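Local coordinates for protein TetR family transcriptional regulator (PDB 6AZH) that probably binds operator DNA as a dimeric TetR-family transcriptional regulator and may control genes of fatty acid metabolism, at residues A[56-61]-A[116-121]; A[14-19]-A[101-106]; A[84-89]-A[123-128]. All blocks are in the same frame, centred on the assembly; numbering follows the deposited sequence.

Contact 1: A[56-61]-A[116-121]; sequences FVISKG and DELRNK
Ile58 and Ser59 on helix 50-74 meet Leu118 and Lys121 on helix 113-138, in a helix pair of the all-helical TetR fold, where helix 50-74 is the long rod leading from the DNA-binding region into the C-terminal domain. Along 56-61, Phe56 and Val57 face elsewhere: Phe56 meets the ring of Phe47, and Val57 packs on Phe12, Ala15 and Ile16 of helix 6-26. Ile58 carries the apolar part of the contact. Its branched side chain is aimed at helix 113-138 and takes a single methyl, Leu118 CD1, against both of its own: Ile58 CG2 lies 3.7 Å from Leu118 CD1, and Ile58 CD1 lies 3.8 Å from that same atom. The two side chains cross at about a right angle. Leu118 leaves its helix beside the contact rather than straight into it, and with CG anti to the backbone N (chi1 170°) its branch swings across to Ile58. Both residues are buried. At the next residue the contact becomes polar and loose: Ser59 OG and Lys121 NZ stay 4.3 Å apart, too far for a hydrogen bond, while the Lys121 side chain also touches Leu62. Lys60 forms a salt bridge with Glu63. Next to Leu118, Arg119 is held by three acceptors: NH1 binds the carbonyls of Leu108 and Gly110, and Arg119 NH2 lies 2.6 Å from Asp116 OD1 in a salt bridge whose N-H...O angle is 135°, the nitrogen approaching that oxygen from above the carboxylate plane.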
loop_
_atom_site.group_PDB
_atom_site.type_symbol
_atom_site.label_atom_id
_atom_site.label_comp_id
_atom_site.label_asym_id
_atom_site.label_seq_id
_atom_site.Cartn_x
_atom_site.Cartn_y
_atom_site.Cartn_z
ATOM N N PHE A 56 -4.022 -4.428 20.402
ATOM C CA PHE A 56 -3.518 -5.730 20.828
ATOM C C PHE A 56 -3.206 -6.618 19.625
ATOM O O PHE A 56 -2.130 -7.231 19.554
ATOM C CB PHE A 56 -4.561 -6.373 21.754
ATOM C CG PHE A 56 -4.437 -7.854 21.873
ATOM C CD1 PHE A 56 -3.558 -8.414 22.780
ATOM C CD2 PHE A 56 -5.229 -8.688 21.102
ATOM C CE1 PHE A 56 -3.442 -9.783 22.891
ATOM C CE2 PHE A 56 -5.117 -10.059 21.215
ATOM C CZ PHE A 56 -4.226 -10.598 22.107
ATOM N N VAL A 57 -4.120 -6.662 18.643
ATOM C CA VAL A 57 -3.905 -7.478 17.446
ATOM C C VAL A 57 -2.670 -6.990 16.681
ATOM O O VAL A 57 -1.821 -7.792 16.263
ATOM C CB VAL A 57 -5.158 -7.478 16.545
ATOM C CG1 VAL A 57 -4.871 -8.194 15.232
ATOM C CG2 VAL A 57 -6.373 -8.135 17.261
ATOM N N ILE A 58 -2.550 -5.669 16.490
ATOM C CA ILE A 58 -1.377 -5.130 15.790
ATOM C C ILE A 58 -0.103 -5.529 16.519
ATOM O O ILE A 58 0.865 -5.996 15.907
ATOM C CB ILE A 58 -1.460 -3.596 15.663
ATOM C CG1 ILE A 58 -2.600 -3.159 14.733
ATOM C CG2 ILE A 58 -0.083 -3.015 15.239
ATOM C CD1 ILE A 58 -2.492 -3.655 13.302
ATOM N N SER A 59 -0.083 -5.340 17.841
ATOM C CA SER A 59 1.140 -5.596 18.596
ATOM C C SER A 59 1.508 -7.077 18.554
ATOM O O SER A 59 2.647 -7.435 18.235
ATOM C CB SER A 59 0.975 -5.116 20.038
ATOM O OG SER A 59 2.189 -5.266 20.749
ATOM N N LYS A 60 0.544 -7.955 18.842
ATOM C CA LYS A 60 0.817 -9.388 18.778
ATOM C C LYS A 60 1.205 -9.823 17.368
ATOM O O LYS A 60 2.168 -10.585 17.190
ATOM C CB LYS A 60 -0.391 -10.182 19.265
ATOM C CG LYS A 60 -0.314 -11.664 18.961
ATOM C CD LYS A 60 0.799 -12.334 19.779
ATOM C CE LYS A 60 0.649 -12.031 21.283
ATOM N NZ LYS A 60 1.816 -12.504 22.099
ATOM N N GLY A 61 0.479 -9.341 16.353
ATOM C CA GLY A 61 0.708 -9.815 14.998
ATOM C C GLY A 61 2.047 -9.385 14.438
ATOM O O GLY A 61 2.630 -10.092 13.610
ATOM N N ASP A 116 -1.288 6.854 13.851
ATOM C CA ASP A 116 0.077 7.282 14.149
ATOM C C ASP A 116 0.843 6.169 14.849
ATOM O O ASP A 116 1.992 5.869 14.503
ATOM C CB ASP A 116 0.067 8.531 15.031
ATOM C CG ASP A 116 -0.322 9.787 14.282
ATOM O OD1 ASP A 116 0.047 9.925 13.098
ATOM O OD2 ASP A 116 -0.990 10.652 14.893
ATOM N N GLU A 117 0.209 5.550 15.854
ATOM C CA GLU A 117 0.851 4.490 16.621
ATOM C C GLU A 117 1.144 3.275 15.751
ATOM O O GLU A 117 2.224 2.678 15.855
ATOM C CB GLU A 117 -0.029 4.107 17.813
ATOM C CG GLU A 117 -0.005 5.155 18.920
ATOM C CD GLU A 117 -1.227 5.105 19.840
ATOM O OE1 GLU A 117 -2.064 4.177 19.710
ATOM O OE2 GLU A 117 -1.342 6.001 20.703
ATOM N N LEU A 118 0.190 2.897 14.894
ATOM C CA LEU A 118 0.416 1.818 13.936
ATOM C C LEU A 118 1.608 2.121 13.038
ATOM O O LEU A 118 2.461 1.255 12.808
ATOM C CB LEU A 118 -0.835 1.603 13.089
ATOM C CG LEU A 118 -0.676 0.674 11.884
ATOM C CD1 LEU A 118 -0.234 -0.715 12.326
ATOM C CD2 LEU A 118 -1.935 0.594 11.053
ATOM N N ARG A 119 1.668 3.338 12.493
ATOM C CA ARG A 119 2.793 3.693 11.627
ATOM C C ARG A 119 4.110 3.665 12.395
ATOM O O ARG A 119 5.150 3.294 11.839
ATOM C CB ARG A 119 2.570 5.068 10.993
ATOM C CG ARG A 119 1.646 5.054 9.777
ATOM C CD ARG A 119 1.596 6.416 9.089
ATOM N NE ARG A 119 1.058 7.463 9.953
ATOM C CZ ARG A 119 -0.218 7.844 9.987
ATOM N NH1 ARG A 119 -1.118 7.265 9.202
ATOM N NH2 ARG A 119 -0.598 8.802 10.819
ATOM N N ASN A 120 4.098 4.071 13.670
ATOM C CA ASN A 120 5.318 3.972 14.467
ATOM C C ASN A 120 5.761 2.527 14.621
ATOM O O ASN A 120 6.962 2.249 14.651
ATOM C CB ASN A 120 5.129 4.606 15.847
ATOM C CG ASN A 120 4.952 6.124 15.781
ATOM O OD1 ASN A 120 4.977 6.734 14.700
ATOM N ND2 ASN A 120 4.747 6.737 16.943
ATOM N N LYS A 121 4.814 1.591 14.711
ATOM C CA LYS A 121 5.180 0.181 14.807
ATOM C C LYS A 121 5.775 -0.330 13.500
ATOM O O LYS A 121 6.738 -1.100 13.510
ATOM C CB LYS A 121 3.961 -0.655 15.185
ATOM C CG LYS A 121 3.935 -1.123 16.626
ATOM C CD LYS A 121 3.806 0.025 17.587
ATOM C CE LYS A 121 3.002 -0.382 18.829
ATOM N NZ LYS A 121 3.743 -1.364 19.683
#

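Contact 2: A[14-19]-A[101-106]; sequences AAINVF and FKMVMS
One bent side chain, that of Met103, makes this whole contact, reaching both Ile16 and Phe19 on helix 6-26; it is modelled as selenomethionine, with selenium in the place of the sulfur. The SE of Met103 lies 5.1 Å from the centroid of the Phe19 ring and 61° off the ring normal, an oblique Met-aromatic contact. The same Met103 SE is 3.9 Å from Phe19 CB and about as far from the CD2 ring atom, while CG of Met103 approaches Phe19 CB at 4.1 Å, so the selenium rests against the root of the phenylalanine and the near part of its ring. The ring itself leads away from helix 98-106 and packs edge-to-face with Phe54. Met103 runs extended from its helix as far as the selenium, then bends (chi3 80°), which turns the terminal methyl to Ile16; Met103 CE stands 3.9 Å from Ile16 CG1, the side chains crossing at roughly a right angle. The backbones come close, with the CA atoms of Phe19 and Met103 5.7 Å apart. Val57 of helix 50-74 also touches Met103, so a third helix packs against it. The carbonyl O of Met103 accepts a 2.8 Å hydrogen bond from Ser106 OG, one turn later in the same helix. Elsewhere on helix 98-106, Phe101 packs against helix 147-165, and Met105 touches Trp109 of the second subunit. The contact thus joins the first helix of the N-terminal, DNA-binding region to the C-terminal domain, the interdomain junction across which TetR-family regulators generally couple ligand and DNA binding.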
loop_
_atom_site.group_PDB
_atom_site.type_symbol
_atom_site.label_atom_id
_atom_site.label_comp_id
_atom_site.label_asym_id
_atom_site.label_seq_id
_atom_site.Cartn_x
_atom_site.Cartn_y
_atom_site.Cartn_z
ATOM N N ALA A 14 -10.339 -13.932 15.287
ATOM C CA ALA A 14 -11.578 -13.390 14.749
ATOM C C ALA A 14 -11.441 -11.914 14.411
ATOM O O ALA A 14 -11.985 -11.453 13.397
ATOM C CB ALA A 14 -12.739 -13.602 15.738
ATOM N N ALA A 15 -10.760 -11.148 15.260
ATOM C CA ALA A 15 -10.652 -9.715 15.021
ATOM C C ALA A 15 -9.910 -9.442 13.719
ATOM O O ALA A 15 -10.274 -8.532 12.968
ATOM C CB ALA A 15 -9.939 -9.028 16.183
ATOM N N ILE A 16 -8.871 -10.223 13.434
ATOM C CA ILE A 16 -8.163 -10.041 12.165
ATOM C C ILE A 16 -9.138 -10.122 10.999
ATOM O O ILE A 16 -9.142 -9.265 10.110
ATOM C CB ILE A 16 -7.032 -11.071 12.012
ATOM C CG1 ILE A 16 -5.833 -10.669 12.861
ATOM C CG2 ILE A 16 -6.616 -11.156 10.559
ATOM C CD1 ILE A 16 -4.881 -11.812 13.132
ATOM N N ASN A 17 -9.987 -11.159 10.989
ATOM C CA ASN A 17 -10.895 -11.348 9.861
ATOM C C ASN A 17 -11.968 -10.264 9.809
ATOM O O ASN A 17 -12.300 -9.768 8.726
ATOM C CB ASN A 17 -11.523 -12.735 9.915
ATOM C CG ASN A 17 -10.556 -13.809 9.527
ATOM O OD1 ASN A 17 -9.680 -13.594 8.684
ATOM N ND2 ASN A 17 -10.689 -14.975 10.145
ATOM N N VAL A 18 -12.513 -9.865 10.962
ATOM C CA VAL A 18 -13.516 -8.801 10.971
ATOM C C VAL A 18 -12.910 -7.497 10.464
ATOM O O VAL A 18 -13.443 -6.857 9.548
ATOM C CB VAL A 18 -14.112 -8.630 12.379
ATOM C CG1 VAL A 18 -15.043 -7.439 12.399
ATOM C CG2 VAL A 18 -14.877 -9.900 12.795
ATOM N N PHE A 19 -11.782 -7.087 11.053
ATOM C CA PHE A 19 -11.107 -5.870 10.608
ATOM C C PHE A 19 -10.726 -5.952 9.125
ATOM O O PHE A 19 -10.853 -4.966 8.396
ATOM C CB PHE A 19 -9.861 -5.614 11.463
ATOM C CG PHE A 19 -10.150 -5.091 12.845
ATOM C CD1 PHE A 19 -10.978 -3.989 13.027
ATOM C CD2 PHE A 19 -9.560 -5.682 13.961
ATOM C CE1 PHE A 19 -11.226 -3.492 14.303
ATOM C CE2 PHE A 19 -9.798 -5.196 15.243
ATOM C CZ PHE A 19 -10.640 -4.095 15.417
ATOM N N PHE A 101 -2.356 -8.551 7.089
ATOM C CA PHE A 101 -1.672 -7.482 6.374
ATOM C C PHE A 101 -2.656 -6.494 5.757
ATOM O O PHE A 101 -2.395 -5.289 5.750
ATOM C CB PHE A 101 -0.748 -8.066 5.307
ATOM C CG PHE A 101 0.367 -7.151 4.939
ATOM C CD1 PHE A 101 1.496 -7.074 5.737
ATOM C CD2 PHE A 101 0.276 -6.347 3.818
ATOM C CE1 PHE A 101 2.529 -6.230 5.408
ATOM C CE2 PHE A 101 1.309 -5.493 3.482
ATOM C CZ PHE A 101 2.429 -5.429 4.285
ATOM N N LYS A 102 -3.803 -6.980 5.266
ATOM C CA LYS A 102 -4.855 -6.088 4.772
ATOM C C LYS A 102 -5.397 -5.196 5.881
ATOM O O LYS A 102 -5.667 -4.004 5.661
ATOM C CB LYS A 102 -6.000 -6.905 4.178
ATOM C CG LYS A 102 -5.666 -7.589 2.872
ATOM C CD LYS A 102 -6.811 -8.499 2.471
ATOM C CE LYS A 102 -6.405 -9.407 1.346
ATOM N NZ LYS A 102 -7.354 -10.543 1.269
HETATM N N MSE A 103 -5.623 -5.773 7.059
HETATM C CA MSE A 103 -6.042 -5.020 8.221
HETATM C C MSE A 103 -5.072 -3.868 8.486
HETATM O O MSE A 103 -5.496 -2.727 8.688
HETATM C CB MSE A 103 -6.115 -5.940 9.431
HETATM C CG MSE A 103 -5.853 -5.233 10.738
HETATM SE SE MSE A 103 -6.073 -6.413 12.198
HETATM C CE MSE A 103 -4.464 -7.169 12.001
ATOM N N VAL A 104 -3.765 -4.179 8.478
ATOM C CA VAL A 104 -2.731 -3.157 8.661
ATOM C C VAL A 104 -2.829 -2.107 7.561
ATOM O O VAL A 104 -2.894 -0.903 7.829
ATOM C CB VAL A 104 -1.327 -3.803 8.673
ATOM C CG1 VAL A 104 -0.236 -2.740 8.599
ATOM C CG2 VAL A 104 -1.117 -4.641 9.919
HETATM N N MSE A 105 -2.824 -2.551 6.310
HETATM C CA MSE A 105 -2.853 -1.629 5.190
HETATM C C MSE A 105 -4.056 -0.713 5.211
HETATM O O MSE A 105 -3.953 0.439 4.822
HETATM C CB MSE A 105 -2.810 -2.366 3.858
HETATM C CG MSE A 105 -1.628 -3.249 3.729
HETATM SE SE MSE A 105 -0.094 -2.066 3.527
HETATM C CE MSE A 105 0.791 -2.383 5.295
ATOM N N SER A 106 -5.193 -1.221 5.673
ATOM C CA SER A 106 -6.392 -0.388 5.677
ATOM C C SER A 106 -6.293 0.775 6.659
ATOM O O SER A 106 -7.026 1.762 6.508
ATOM C CB SER A 106 -7.614 -1.247 5.979
ATOM O OG SER A 106 -7.674 -1.569 7.363
#

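Contact 3: A[84-89]-A[123-128]; sequences KKLFKM and TEYIEG
The Tyr125 ring is the flat group that spans this contact, and it does so end-on: neither its faces nor the carbons of its edges are in contact with 84-89, and only the hydroxyl at its end touches that segment. Leu69 of helix 50-74 and Phe155 of helix 147-165 also pack against the tyrosine. At the hydroxyl, Met89, a selenomethionine, comes from the opposite direction and puts its terminal methyl CE 3.5 Å from Tyr125 OH. Leu86, one turn earlier, crosses the line of the tyrosine at a slant, with Leu86 CD1 4.0 Å from Tyr125 OH. Two methyl groups thus lie against the hydroxyl oxygen, and its polar need is met by a hydrogen bond to Gln90 OE1, on the residue right after Met89. Reach comes from the long side chain: Tyr125 does not start out aimed at helix 79-96, but the ring extends opposite the backbone N, at a chi1 of 177°, which carries the hydroxyl across. The segments can therefore stay wide apart, with their nearest CA atoms, those of Leu86 and Gly128, separated by 10.4 Å. Met89 leaves its helix toward the tyrosine and is folded twice, at chi2 (-82°) and at chi3 (-81°), which brings its methyl to the hydroxyl. Met89 also touches Lys68 and Ile72 of helix 50-74, while Leu86 rests on Leu69. Tyr125 and Leu86 are buried, and the bond to Gln90 gives the buried hydroxyl a polar partner. Such packing of helices 50-74, 79-96, 113-138 and 147-165 belongs to the helical core of the TetR-type C-terminal domain, the part of these regulators that commonly receives the effector.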
loop_
_atom_site.group_PDB
_atom_site.type_symbol
_atom_site.label_atom_id
_atom_site.label_comp_id
_atom_site.label_asym_id
_atom_site.label_seq_id
_atom_site.Cartn_x
_atom_site.Cartn_y
_atom_site.Cartn_z
ATOM N N LYS A 84 18.479 -10.875 0.151
ATOM C CA LYS A 84 17.781 -11.947 -0.551
ATOM C C LYS A 84 16.905 -12.751 0.405
ATOM O O LYS A 84 15.760 -13.086 0.072
ATOM C CB LYS A 84 18.791 -12.841 -1.268
ATOM C CG LYS A 84 19.455 -12.133 -2.455
ATOM C CD LYS A 84 20.723 -12.892 -2.858
ATOM C CE LYS A 84 21.486 -12.233 -3.990
ATOM N NZ LYS A 84 22.584 -13.172 -4.378
ATOM N N LYS A 85 17.404 -13.023 1.615
ATOM C CA LYS A 85 16.609 -13.759 2.597
ATOM C C LYS A 85 15.464 -12.908 3.139
ATOM O O LYS A 85 14.414 -13.450 3.500
ATOM C CB LYS A 85 17.501 -14.266 3.736
ATOM C CG LYS A 85 18.390 -15.463 3.315
ATOM C CD LYS A 85 19.445 -15.867 4.353
ATOM C CE LYS A 85 20.059 -17.223 3.976
ATOM N NZ LYS A 85 21.143 -17.640 4.912
ATOM N N LEU A 86 15.645 -11.586 3.187
ATOM C CA LEU A 86 14.573 -10.688 3.615
ATOM C C LEU A 86 13.378 -10.763 2.669
ATOM O O LEU A 86 12.226 -10.880 3.113
ATOM C CB LEU A 86 15.115 -9.256 3.704
ATOM C CG LEU A 86 14.040 -8.163 3.822
ATOM C CD1 LEU A 86 13.442 -8.221 5.194
ATOM C CD2 LEU A 86 14.647 -6.776 3.567
ATOM N N PHE A 87 13.633 -10.716 1.352
ATOM C CA PHE A 87 12.535 -10.741 0.393
ATOM C C PHE A 87 11.759 -12.041 0.501
ATOM O O PHE A 87 10.522 -12.040 0.499
ATOM C CB PHE A 87 13.062 -10.556 -1.034
ATOM C CG PHE A 87 13.857 -9.314 -1.229
ATOM C CD1 PHE A 87 13.589 -8.173 -0.493
ATOM C CD2 PHE A 87 14.905 -9.290 -2.142
ATOM C CE1 PHE A 87 14.344 -7.026 -0.665
ATOM C CE2 PHE A 87 15.660 -8.141 -2.326
ATOM C CZ PHE A 87 15.375 -7.010 -1.591
ATOM N N LYS A 88 12.473 -13.159 0.642
ATOM C CA LYS A 88 11.820 -14.454 0.763
ATOM C C LYS A 88 10.985 -14.524 2.035
ATOM O O LYS A 88 9.814 -14.916 1.997
ATOM C CB LYS A 88 12.868 -15.564 0.745
ATOM C CG LYS A 88 12.317 -16.935 1.043
ATOM C CD LYS A 88 13.462 -17.946 1.110
ATOM C CE LYS A 88 12.982 -19.347 0.796
ATOM N NZ LYS A 88 11.911 -19.790 1.725
HETATM N N MSE A 89 11.570 -14.130 3.167
HETATM C CA MSE A 89 10.872 -14.143 4.454
HETATM C C MSE A 89 9.593 -13.283 4.409
HETATM O O MSE A 89 8.536 -13.725 4.876
HETATM C CB MSE A 89 11.811 -13.655 5.568
HETATM C CG MSE A 89 11.202 -13.590 6.982
HETATM SE SE MSE A 89 10.144 -11.946 7.303
HETATM C CE MSE A 89 11.605 -10.710 7.710
ATOM N N THR A 123 7.301 1.552 11.330
ATOM C CA THR A 123 8.597 2.223 11.219
ATOM C C THR A 123 9.673 1.464 11.975
ATOM O O THR A 123 10.792 1.295 11.469
ATOM C CB THR A 123 8.481 3.666 11.725
ATOM O OG1 THR A 123 7.663 4.411 10.819
ATOM C CG2 THR A 123 9.857 4.345 11.808
ATOM N N GLU A 124 9.352 0.990 13.187
ATOM C CA GLU A 124 10.268 0.116 13.917
ATOM C C GLU A 124 10.705 -1.076 13.073
ATOM O O GLU A 124 11.891 -1.431 13.047
ATOM C CB GLU A 124 9.614 -0.374 15.209
ATOM C CG GLU A 124 9.516 0.688 16.294
ATOM C CD GLU A 124 8.667 0.237 17.481
ATOM O OE1 GLU A 124 8.361 -0.970 17.581
ATOM O OE2 GLU A 124 8.305 1.095 18.314
ATOM N N TYR A 125 9.763 -1.717 12.381
ATOM C CA TYR A 125 10.131 -2.815 11.495
ATOM C C TYR A 125 11.026 -2.329 10.359
ATOM O O TYR A 125 12.048 -2.953 10.050
ATOM C CB TYR A 125 8.877 -3.498 10.941
ATOM C CG TYR A 125 9.183 -4.597 9.949
ATOM C CD1 TYR A 125 9.491 -5.882 10.382
ATOM C CD2 TYR A 125 9.178 -4.355 8.581
ATOM C CE1 TYR A 125 9.774 -6.878 9.494
ATOM C CE2 TYR A 125 9.467 -5.356 7.682
ATOM C CZ TYR A 125 9.764 -6.619 8.147
ATOM O OH TYR A 125 10.057 -7.629 7.256
ATOM N N ILE A 126 10.656 -1.215 9.718
ATOM C CA ILE A 126 11.418 -0.726 8.565
ATOM C C ILE A 126 12.839 -0.328 8.967
ATOM O O ILE A 126 13.772 -0.432 8.159
ATOM C CB ILE A 126 10.647 0.427 7.885
ATOM C CG1 ILE A 126 9.370 -0.112 7.241
ATOM C CG2 ILE A 126 11.498 1.146 6.821
ATOM C CD1 ILE A 126 8.447 0.952 6.727
ATOM N N GLU A 127 13.039 0.091 10.221
ATOM C CA GLU A 127 14.389 0.428 10.672
ATOM C C GLU A 127 15.318 -0.776 10.637
ATOM O O GLU A 127 16.531 -0.616 10.455
ATOM C CB GLU A 127 14.345 1.019 12.082
ATOM C CG GLU A 127 13.924 2.477 12.095
ATOM C CD GLU A 127 13.473 2.947 13.465
ATOM O OE1 GLU A 127 13.513 2.142 14.425
ATOM O OE2 GLU A 127 13.074 4.124 13.573
ATOM N N GLY A 128 14.787 -1.985 10.825
ATOM C CA GLY A 128 15.620 -3.167 10.653
ATOM C C GLY A 128 16.111 -3.318 9.225
ATOM O O GLY A 128 17.274 -3.661 8.992
#

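From the N terminus the chain passes 14-19, 56-61 and 84-89, then 101-106, 116-121 and 123-128 in the same order, so all three contacts cross one another and none nests. Contact 2 closes the longest loop, 81 residues, joining the N-terminal DNA-binding region to the C-terminal domain through helices 6-26 and 98-106. Contact 1 closes 54 residues and ties the connecting helix 50-74 to helix 113-138; contact 3 closes 33 within the C-terminal helices, between 79-96 and 113-138. Contacts 1 and 2 touch directly, Val57 CG1 lying 3.4 Å from Met103 CE, while contact 3 follows contact 1 along helix 113-138. The centres of contacts 2 and 3 are about 21 Å apart.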